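Local coordinates for Lmo1499 protein (Listeria monocytogenes, PDB 4IIW), which probably acts as a membrane-bound lytic endotransglycosylase that cleaves nascent peptidoglycan strands and so terminates their elongation, at residues Y264-H269 / Y275-V280. Sequence-based numbering, arbitrary orientation.
Sequences YALGEH and YKDLEV
L266 points its forked end at the near side of 275-280, with one methyl on D277 and the other on V280. CD2 rests on the isopropyl group of V280, 3.6 Å from CG2, while CD1 lies over the flat face of the D277 carboxylate, close above CG and 3.4 Å from OD1. With CG anti to the carbonyl carbon (chi1 -63°), the leucine fork is aimed across the gap; its side chain meets that of D277 at about a right angle. V280 turns CG2 to L266 and CG1 to A265, whose CB backs the small apolar patch from its buried side, 4.3 Å from V280 CG1. No hydrogen bond joins the two segments, so the contact is one of van der Waals packing. The aspartate contributes its carbon skeleton as well as its oxygens, since CB also comes within 3.7 Å of L266 CD1. Its OD2 accepts a hydrogen bond from the backbone N of T274, just before the turn, which helps to fix the carboxylate. G267, with positive phi, ends helix 259-265 in a Schellman motif, and its N bonds to Y264 O at 2.9 Å. K169 binds the carbonyl of A265 at this helix end, and N285 takes those of L278 and V280. The contact thus closes the loop from helix 259-265 to the weakly bonded turn 275-278, where Y264 reaches E173 and Y284, A265 touches S282 and L278 touches Y287.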
ATOM      1  N   TYR B 264      37.087 -19.957  29.728  1.00 64.23           N
ATOM      2  CA  TYR B 264      36.899 -18.981  30.785  1.00 64.29           C
ATOM      3  C   TYR B 264      38.057 -17.978  30.787  1.00 67.01           C
ATOM      4  O   TYR B 264      37.849 -16.787  31.028  1.00 69.24           O
ATOM      5  CB  TYR B 264      36.754 -19.643  32.144  1.00 61.01           C
ATOM      6  CG  TYR B 264      36.546 -18.633  33.235  1.00 61.07           C
ATOM      7  CD1 TYR B 264      35.288 -18.073  33.459  1.00 62.69           C
ATOM      8  CD2 TYR B 264      37.608 -18.211  34.032  1.00 57.90           C
ATOM      9  CE1 TYR B 264      35.088 -17.129  34.460  1.00 60.94           C
ATOM     10  CE2 TYR B 264      37.417 -17.265  35.029  1.00 59.31           C
ATOM     11  CZ  TYR B 264      36.157 -16.730  35.240  1.00 58.85           C
ATOM     12  OH  TYR B 264      35.980 -15.804  36.222  1.00 55.75           O
ATOM     13  N   ALA B 265      39.265 -18.460  30.504  1.00 68.58           N
ATOM     14  CA  ALA B 265      40.446 -17.601  30.423  1.00 70.84           C
ATOM     15  C   ALA B 265      40.224 -16.481  29.405  1.00 75.09           C
ATOM     16  O   ALA B 265      40.594 -15.329  29.653  1.00 76.54           O
ATOM     17  CB  ALA B 265      41.671 -18.418  30.041  1.00 71.28           C
ATOM     18  N   LEU B 266      39.619 -16.830  28.268  1.00 77.97           N
ATOM     19  CA  LEU B 266      39.325 -15.863  27.204  1.00 82.49           C
ATOM     20  C   LEU B 266      38.044 -15.073  27.468  1.00 84.33           C
ATOM     21  O   LEU B 266      37.657 -14.235  26.646  1.00 88.75           O
ATOM     22  CB  LEU B 266      39.163 -16.577  25.867  1.00 84.76           C
ATOM     23  CG  LEU B 266      40.360 -17.326  25.285  1.00 85.22           C
ATOM     24  CD1 LEU B 266      39.911 -18.081  24.066  1.00 87.16           C
ATOM     25  CD2 LEU B 266      41.504 -16.383  24.939  1.00 84.89           C
ATOM     26  N   GLY B 267      37.384 -15.338  28.595  1.00 81.89           N
ATOM     27  CA  GLY B 267      36.130 -14.667  28.921  1.00 83.38           C
ATOM     28  C   GLY B 267      35.214 -14.752  27.725  1.00 87.60           C
ATOM     29  O   GLY B 267      34.672 -13.747  27.275  1.00 90.79           O
ATOM     30  N   GLU B 268      35.037 -15.968  27.221  1.00 89.21           N
ATOM     31  CA  GLU B 268      34.262 -16.188  26.016  1.00 95.12           C
ATOM     32  C   GLU B 268      33.320 -17.377  26.194  1.00 95.23           C
ATOM     33  O   GLU B 268      33.732 -18.431  26.670  1.00 91.88           O
ATOM     34  CB  GLU B 268      35.248 -16.439  24.870  1.00 98.18           C
ATOM     35  CG  GLU B 268      34.721 -16.224  23.468  1.00104.39           C
ATOM     36  CD  GLU B 268      35.827 -16.373  22.422  1.00108.90           C
ATOM     37  OE1 GLU B 268      36.948 -16.786  22.796  1.00105.25           O
ATOM     38  OE2 GLU B 268      35.582 -16.076  21.230  1.00113.66           O
ATOM     39  N   HIS B 269      32.052 -17.191  25.822  1.00 99.96           N
ATOM     40  CA  HIS B 269      31.037 -18.243  25.929  1.00101.12           C
ATOM     41  C   HIS B 269      30.752 -18.852  24.553  1.00106.15           C
ATOM     42  O   HIS B 269      29.762 -18.528  23.891  1.00110.27           O
ATOM     43  CB  HIS B 269      29.755 -17.701  26.575  1.00101.63           C
ATOM     44  CG  HIS B 269      28.637 -18.697  26.647  1.00104.43           C
ATOM     45  ND1 HIS B 269      27.507 -18.608  25.858  1.00110.71           N
ATOM     46  CD2 HIS B 269      28.482 -19.812  27.401  1.00103.27           C
ATOM     47  CE1 HIS B 269      26.697 -19.616  26.134  1.00110.99           C
ATOM     48  NE2 HIS B 269      27.265 -20.362  27.067  1.00107.64           N
ATOM     49  N   TYR B 275      43.018 -24.059  18.329  1.00114.60           N
ATOM     50  CA  TYR B 275      44.405 -24.268  18.754  1.00113.56           C
ATOM     51  C   TYR B 275      45.019 -22.989  19.298  1.00111.31           C
ATOM     52  O   TYR B 275      45.760 -23.026  20.277  1.00108.04           O
ATOM     53  CB  TYR B 275      45.278 -24.792  17.610  1.00119.58           C
ATOM     54  CG  TYR B 275      45.139 -26.270  17.320  1.00123.09           C
ATOM     55  CD1 TYR B 275      45.637 -27.223  18.213  1.00121.17           C
ATOM     56  CD2 TYR B 275      44.566 -26.720  16.128  1.00131.57           C
ATOM     57  CE1 TYR B 275      45.537 -28.583  17.948  1.00124.35           C
ATOM     58  CE2 TYR B 275      44.466 -28.084  15.847  1.00134.47           C
ATOM     59  CZ  TYR B 275      44.954 -29.009  16.763  1.00131.25           C
ATOM     60  OH  TYR B 275      44.858 -30.356  16.493  1.00133.11           O
ATOM     61  N   LYS B 276      44.727 -21.862  18.649  1.00113.80           N
ATOM     62  CA  LYS B 276      45.238 -20.564  19.098  1.00113.14           C
ATOM     63  C   LYS B 276      44.750 -20.235  20.513  1.00106.18           C
ATOM     64  O   LYS B 276      45.440 -19.550  21.272  1.00104.55           O
ATOM     65  CB  LYS B 276      44.844 -19.448  18.119  1.00118.29           C
ATOM     66  CG  LYS B 276      45.262 -18.037  18.571  1.00120.11           C
ATOM     67  CD  LYS B 276      45.175 -17.025  17.427  1.00128.75           C
ATOM     68  CE  LYS B 276      45.711 -15.649  17.834  1.00129.68           C
ATOM     69  NZ  LYS B 276      45.848 -14.737  16.656  1.00136.78           N
ATOM     70  N   ASP B 277      43.562 -20.725  20.859  1.00102.30           N
ATOM     71  CA  ASP B 277      42.998 -20.506  22.188  1.00 96.26           C
ATOM     72  C   ASP B 277      43.776 -21.279  23.260  1.00 91.98           C
ATOM     73  O   ASP B 277      43.953 -20.796  24.380  1.00 88.04           O
ATOM     74  CB  ASP B 277      41.517 -20.907  22.213  1.00 94.90           C
ATOM     75  CG  ASP B 277      40.650 -20.025  21.319  1.00 97.65           C
ATOM     76  OD1 ASP B 277      41.067 -18.892  20.976  1.00 96.97           O
ATOM     77  OD2 ASP B 277      39.535 -20.468  20.973  1.00 96.70           O
ATOM     78  N   LEU B 278      44.253 -22.470  22.906  1.00 92.69           N
ATOM     79  CA  LEU B 278      45.015 -23.312  23.839  1.00 89.93           C
ATOM     80  C   LEU B 278      46.353 -22.682  24.240  1.00 90.16           C
ATOM     81  O   LEU B 278      46.966 -23.087  25.234  1.00 88.23           O
ATOM     82  CB  LEU B 278      45.263 -24.703  23.235  1.00 91.66           C
ATOM     83  CG  LEU B 278      44.018 -25.524  22.873  1.00 92.37           C
ATOM     84  CD1 LEU B 278      44.404 -26.816  22.151  1.00 93.91           C
ATOM     85  CD2 LEU B 278      43.168 -25.822  24.108  1.00 85.70           C
ATOM     86  N   GLU B 279      46.798 -21.685  23.479  1.00 93.15           N
ATOM     87  CA  GLU B 279      48.062 -21.020  23.759  1.00 94.11           C
ATOM     88  C   GLU B 279      47.893 -19.755  24.626  1.00 91.36           C
ATOM     89  O   GLU B 279      48.884 -19.198  25.097  1.00 91.49           O
ATOM     90  CB  GLU B 279      48.776 -20.691  22.435  1.00100.16           C
ATOM     91  CG  GLU B 279      50.239 -20.267  22.598  1.00103.51           C
ATOM     92  CD  GLU B 279      50.877 -19.821  21.301  1.00111.26           C
ATOM     93  OE1 GLU B 279      50.293 -20.058  20.223  1.00116.46           O
ATOM     94  OE2 GLU B 279      51.975 -19.232  21.357  1.00115.13           O
ATOM     95  N   VAL B 280      46.647 -19.325  24.864  1.00 89.03           N
ATOM     96  CA  VAL B 280      46.368 -18.104  25.654  1.00 86.66           C
ATOM     97  C   VAL B 280      47.141 -18.014  26.974  1.00 84.18           C
ATOM     98  O   VAL B 280      47.136 -18.952  27.776  1.00 80.54           O
ATOM     99  CB  VAL B 280      44.892 -17.965  25.986  1.00 83.58           C
ATOM    100  CG1 VAL B 280      44.428 -19.137  26.836  1.00 81.71           C
ATOM    101  CG2 VAL B 280      44.659 -16.659  26.721  1.00 82.00           C
TER